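Glutathione S-transferase delta (Bombyx mori, PDB 3VK9) probably catalyses the conjugation of glutathione to electrophilic compounds, as a homodimeric delta-class glutathione transferase. Local coordinates at residues R15-N27 with I70-L84. Sequence-based numbering, arbitrary orientation.
Sequences RAVLLTAKALNLN and IITYLVNKYAKGSSL
Thr20 meets Ile71 where helices 15-24 and 70-78 pack side by side, nearly parallel at 17°, with axes 9.5 Å apart. Thr20 lies roughly perpendicular to Ile71. Thr20 OG1 lies against Ile71 CG2, 3.2 Å away, while Thr20 CG2 reaches over to Leu74 CD1. The hydroxyl sits beside its own backbone N (chi1 -63°), which turns Thr20 OG1 back along the helix to Ala16 O, 3.0 Å away. It comes in tilted 32° from the carbonyl plane, and Thr20 N reaches the same oxygen from the opposite face. The polar atom is satisfied within its own helix. With a valine here, the hydroxyl bond is gone, and the added methyl would probably press on Ile71 CG2 and leave Ala16 O with only the backbone N of these two donors.

One turn earlier, Val17 stands across Ile70. Val17 CG1 and CG2 both meet Ile70 CG2, CG1 at 3.8 Å. Near the helix ends Leu24 divides its branches. Leu24 CD1 presses on Leu74 CB at 3.6 Å, and CD2 passes between Ala79 CB and Leu84 CD1. Leu24 and Leu84 lie alongside each other, pointing opposite ways, a tight fit, with Leu24 CD2 3.5 Å from Leu84 CD1. Beyond a Schellman motif at Asn25, Leu26 places CD2 over one face of the Tyr78 ring, a CH-pi contact 4.2 Å from the centroid. Its CD1 touches Leu74 CD2. Helix 156-167 borders Thr20 and Ile71. This pairing of helices 12-24 and 67-78 on one face of the four-stranded sheet is characteristic of the thioredoxin-like N-terminal domain of glutathione transferases.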
loop_
_atom_site.group_PDB
_atom_site.type_symbol
_atom_site.label_atom_id
_atom_site.label_comp_id
_atom_site.label_asym_id
_atom_site.label_seq_id
_atom_site.Cartn_x
_atom_site.Cartn_y
_atom_site.Cartn_z
ATOM N N ARG A 15 3.018 11.647 10.495
ATOM C CA ARG A 15 4.414 11.755 10.896
ATOM C C ARG A 15 5.375 11.330 9.776
ATOM O O ARG A 15 6.493 11.826 9.688
ATOM C CB ARG A 15 4.661 10.962 12.194
ATOM C CG ARG A 15 3.965 11.606 13.417
ATOM C CD ARG A 15 4.243 10.880 14.735
ATOM N NE ARG A 15 3.216 9.891 15.044
ATOM C CZ ARG A 15 3.417 8.582 15.073
ATOM N NH1 ARG A 15 4.629 8.077 14.816
ATOM N NH2 ARG A 15 2.411 7.772 15.380
ATOM N N ALA A 16 4.951 10.391 8.939
ATOM C CA ALA A 16 5.758 9.997 7.785
ATOM C C ALA A 16 6.002 11.213 6.897
ATOM O O ALA A 16 7.123 11.464 6.429
ATOM C CB ALA A 16 5.067 8.896 6.997
ATOM N N VAL A 17 4.948 11.991 6.690
ATOM C CA VAL A 17 5.065 13.183 5.868
ATOM C C VAL A 17 5.863 14.290 6.568
ATOM O O VAL A 17 6.662 14.970 5.932
ATOM C CB VAL A 17 3.670 13.690 5.424
ATOM C CG1 VAL A 17 3.808 14.931 4.601
ATOM C CG2 VAL A 17 2.935 12.585 4.656
ATOM N N LEU A 18 5.640 14.490 7.862
ATOM C CA LEU A 18 6.423 15.490 8.590
ATOM C C LEU A 18 7.913 15.150 8.501
ATOM O O LEU A 18 8.732 16.010 8.236
ATOM C CB LEU A 18 5.949 15.615 10.043
ATOM C CG LEU A 18 4.515 16.152 10.116
ATOM C CD1 LEU A 18 3.904 15.998 11.518
ATOM C CD2 LEU A 18 4.488 17.599 9.646
ATOM N N LEU A 19 8.253 13.879 8.675
ATOM C CA LEU A 19 9.636 13.435 8.510
ATOM C C LEU A 19 10.222 13.729 7.120
ATOM O O LEU A 19 11.356 14.204 6.994
ATOM C CB LEU A 19 9.744 11.939 8.810
ATOM C CG LEU A 19 9.633 11.539 10.289
ATOM C CD1 LEU A 19 9.403 10.029 10.431
ATOM C CD2 LEU A 19 10.838 11.994 11.063
ATOM N N THR A 20 9.448 13.425 6.084
ATOM C CA THR A 20 9.903 13.603 4.714
ATOM C C THR A 20 10.100 15.087 4.436
ATOM O O THR A 20 11.058 15.477 3.777
ATOM C CB THR A 20 8.911 12.989 3.714
ATOM O OG1 THR A 20 8.834 11.565 3.922
ATOM C CG2 THR A 20 9.351 13.275 2.261
ATOM N N ALA A 21 9.207 15.917 4.967
ATOM C CA ALA A 21 9.337 17.357 4.790
ATOM C C ALA A 21 10.605 17.887 5.462
ATOM O O ALA A 21 11.306 18.751 4.909
ATOM C CB ALA A 21 8.078 18.092 5.301
ATOM N N LYS A 22 10.895 17.396 6.663
ATOM C CA LYS A 22 12.121 17.790 7.355
ATOM C C LYS A 22 13.347 17.339 6.581
ATOM O O LYS A 22 14.285 18.098 6.420
ATOM C CB LYS A 22 12.159 17.233 8.782
ATOM C CG LYS A 22 11.177 17.924 9.726
ATOM C CD LYS A 22 11.533 19.390 9.947
ATOM C CE LYS A 22 10.628 19.988 11.032
ATOM N NZ LYS A 22 10.981 21.387 11.398
ATOM N N ALA A 23 13.330 16.101 6.094
ATOM C CA ALA A 23 14.452 15.580 5.312
ATOM C C ALA A 23 14.714 16.366 4.013
ATOM O O ALA A 23 15.840 16.442 3.552
ATOM C CB ALA A 23 14.236 14.101 5.006
ATOM N N LEU A 24 13.668 16.928 3.415
ATOM C CA LEU A 24 13.811 17.760 2.222
ATOM C C LEU A 24 13.970 19.259 2.570
ATOM O O LEU A 24 14.169 20.099 1.692
ATOM C CB LEU A 24 12.594 17.574 1.308
ATOM C CG LEU A 24 12.378 16.187 0.670
ATOM C CD1 LEU A 24 11.027 16.099 -0.059
ATOM C CD2 LEU A 24 13.516 15.848 -0.271
ATOM N N ASN A 25 13.864 19.577 3.854
ATOM C CA ASN A 25 13.819 20.964 4.319
ATOM C C ASN A 25 12.769 21.807 3.582
ATOM O O ASN A 25 13.062 22.906 3.114
ATOM C CB ASN A 25 15.207 21.622 4.225
ATOM C CG ASN A 25 15.243 23.003 4.873
ATOM O OD1 ASN A 25 14.502 23.265 5.804
ATOM N ND2 ASN A 25 16.104 23.883 4.375
ATOM N N LEU A 26 11.554 21.272 3.473
ATOM C CA LEU A 26 10.413 21.992 2.910
ATOM C C LEU A 26 9.671 22.809 3.957
ATOM O O LEU A 26 9.719 22.513 5.142
ATOM C CB LEU A 26 9.397 21.022 2.310
ATOM C CG LEU A 26 9.828 19.996 1.278
ATOM C CD1 LEU A 26 8.564 19.297 0.734
ATOM C CD2 LEU A 26 10.615 20.637 0.156
ATOM N N ASN A 27 8.959 23.826 3.499
ATOM C CA ASN A 27 8.059 24.568 4.368
ATOM C C ASN A 27 6.606 24.376 3.959
ATOM O O ASN A 27 6.063 25.148 3.173
ATOM C CB ASN A 27 8.407 26.058 4.378
ATOM C CG ASN A 27 7.454 26.873 5.248
ATOM O OD1 ASN A 27 6.674 26.318 6.035
ATOM N ND2 ASN A 27 7.517 28.197 5.118
ATOM N N ILE A 70 2.196 10.783 -0.898
ATOM C CA ILE A 70 2.612 12.158 -0.618
ATOM C C ILE A 70 4.139 12.246 -0.479
ATOM O O ILE A 70 4.783 13.160 -1.022
ATOM C CB ILE A 70 1.978 12.689 0.691
ATOM C CG1 ILE A 70 0.463 12.852 0.552
ATOM C CG2 ILE A 70 2.675 14.001 1.131
ATOM C CD1 ILE A 70 -0.294 13.091 1.904
ATOM N N ILE A 71 4.727 11.312 0.264
ATOM C CA ILE A 71 6.161 11.391 0.520
ATOM C C ILE A 71 6.973 11.181 -0.755
ATOM O O ILE A 71 8.000 11.828 -0.951
ATOM C CB ILE A 71 6.640 10.439 1.667
ATOM C CG1 ILE A 71 6.479 8.968 1.267
ATOM C CG2 ILE A 71 5.890 10.752 2.969
ATOM C CD1 ILE A 71 6.692 7.964 2.403
ATOM N N THR A 72 6.525 10.291 -1.628
ATOM C CA THR A 72 7.250 10.121 -2.885
ATOM C C THR A 72 6.975 11.327 -3.787
ATOM O O THR A 72 7.869 11.775 -4.504
ATOM C CB THR A 72 6.935 8.797 -3.591
ATOM O OG1 THR A 72 5.546 8.745 -3.947
ATOM C CG2 THR A 72 7.286 7.589 -2.689
ATOM N N TYR A 73 5.754 11.870 -3.731
ATOM C CA TYR A 73 5.443 13.098 -4.477
ATOM C C TYR A 73 6.347 14.296 -4.113
ATOM O O TYR A 73 6.796 15.026 -4.988
ATOM C CB TYR A 73 3.989 13.512 -4.272
ATOM C CG TYR A 73 3.640 14.875 -4.862
ATOM C CD1 TYR A 73 3.565 15.060 -6.247
ATOM C CD2 TYR A 73 3.360 15.973 -4.039
ATOM C CE1 TYR A 73 3.215 16.290 -6.802
ATOM C CE2 TYR A 73 3.008 17.239 -4.598
ATOM C CZ TYR A 73 2.943 17.377 -5.976
ATOM O OH TYR A 73 2.601 18.583 -6.555
ATOM N N LEU A 74 6.591 14.496 -2.819
ATOM C CA LEU A 74 7.460 15.578 -2.342
ATOM C C LEU A 74 8.875 15.493 -2.907
ATOM O O LEU A 74 9.459 16.512 -3.295
ATOM C CB LEU A 74 7.497 15.622 -0.802
ATOM C CG LEU A 74 6.152 15.973 -0.145
ATOM C CD1 LEU A 74 6.248 15.891 1.373
ATOM C CD2 LEU A 74 5.657 17.352 -0.582
ATOM N N VAL A 75 9.424 14.276 -2.950
ATOM C CA VAL A 75 10.729 14.061 -3.544
ATOM C C VAL A 75 10.693 14.259 -5.061
ATOM O O VAL A 75 11.547 14.954 -5.598
ATOM C CB VAL A 75 11.310 12.656 -3.210
ATOM C CG1 VAL A 75 12.671 12.499 -3.825
ATOM C CG2 VAL A 75 11.366 12.434 -1.715
ATOM N N ASN A 76 9.707 13.656 -5.736
ATOM C CA ASN A 76 9.595 13.728 -7.197
ATOM C C ASN A 76 9.468 15.167 -7.651
ATOM O O ASN A 76 10.017 15.559 -8.685
ATOM C CB ASN A 76 8.381 12.932 -7.729
ATOM C CG ASN A 76 8.545 11.418 -7.586
ATOM O OD1 ASN A 76 9.666 10.903 -7.468
ATOM N ND2 ASN A 76 7.412 10.692 -7.608
ATOM N N LYS A 77 8.732 15.947 -6.864
ATOM C CA LYS A 77 8.497 17.351 -7.155
ATOM C C LYS A 77 9.717 18.214 -6.884
ATOM O O LYS A 77 10.152 18.942 -7.759
ATOM C CB LYS A 77 7.314 17.897 -6.330
ATOM C CG LYS A 77 6.947 19.323 -6.733
ATOM C CD LYS A 77 5.717 19.858 -6.021
ATOM C CE LYS A 77 5.361 21.239 -6.603
ATOM N NZ LYS A 77 4.426 22.005 -5.754
ATOM N N TYR A 78 10.241 18.156 -5.657
ATOM C CA TYR A 78 11.205 19.155 -5.179
ATOM C C TYR A 78 12.677 18.717 -5.253
ATOM O O TYR A 78 13.570 19.554 -5.277
ATOM C CB TYR A 78 10.878 19.555 -3.730
ATOM C CG TYR A 78 9.607 20.355 -3.580
ATOM C CD1 TYR A 78 9.551 21.699 -3.977
ATOM C CD2 TYR A 78 8.466 19.778 -3.047
ATOM C CE1 TYR A 78 8.409 22.428 -3.832
ATOM C CE2 TYR A 78 7.308 20.496 -2.912
ATOM C CZ TYR A 78 7.284 21.820 -3.298
ATOM O OH TYR A 78 6.126 22.527 -3.157
ATOM N N ALA A 79 12.925 17.412 -5.276
ATOM C CA ALA A 79 14.302 16.912 -5.224
ATOM C C ALA A 79 14.512 15.670 -6.074
ATOM O O ALA A 79 15.046 14.667 -5.605
ATOM C CB ALA A 79 14.725 16.649 -3.781
ATOM N N LYS A 80 14.065 15.751 -7.325
ATOM C CA LYS A 80 14.246 14.667 -8.283
ATOM C C LYS A 80 15.714 14.243 -8.286
ATOM O O LYS A 80 16.605 15.065 -8.461
ATOM C CB LYS A 80 13.807 15.108 -9.684
ATOM C CG LYS A 80 14.191 14.132 -10.785
ATOM C CD LYS A 80 14.011 14.747 -12.167
ATOM C CE LYS A 80 14.643 13.873 -13.252
ATOM N NZ LYS A 80 16.106 13.652 -13.028
ATOM N N GLY A 81 15.957 12.956 -8.057
ATOM C CA GLY A 81 17.316 12.441 -7.984
ATOM C C GLY A 81 17.893 12.320 -6.580
ATOM O O GLY A 81 19.061 11.961 -6.416
ATOM N N SER A 82 17.087 12.642 -5.567
ATOM C CA SER A 82 17.523 12.563 -4.179
ATOM C C SER A 82 17.713 11.108 -3.749
ATOM O O SER A 82 16.941 10.240 -4.147
ATOM C CB SER A 82 16.486 13.231 -3.262
ATOM O OG SER A 82 16.734 12.923 -1.907
ATOM N N SER A 83 18.728 10.855 -2.925
ATOM C CA SER A 83 18.950 9.533 -2.339
ATOM C C SER A 83 17.751 9.095 -1.488
ATOM O O SER A 83 17.576 7.920 -1.210
ATOM C CB SER A 83 20.228 9.538 -1.483
ATOM O OG SER A 83 20.074 10.405 -0.370
ATOM N N LEU A 84 16.910 10.042 -1.083
ATOM C CA LEU A 84 15.705 9.685 -0.336
ATOM C C LEU A 84 14.700 8.905 -1.178
ATOM O O LEU A 84 13.827 8.252 -0.630
ATOM C CB LEU A 84 15.000 10.923 0.205
ATOM C CG LEU A 84 15.692 11.738 1.282
ATOM C CD1 LEU A 84 15.112 13.147 1.269
ATOM C CD2 LEU A 84 15.521 11.076 2.647
#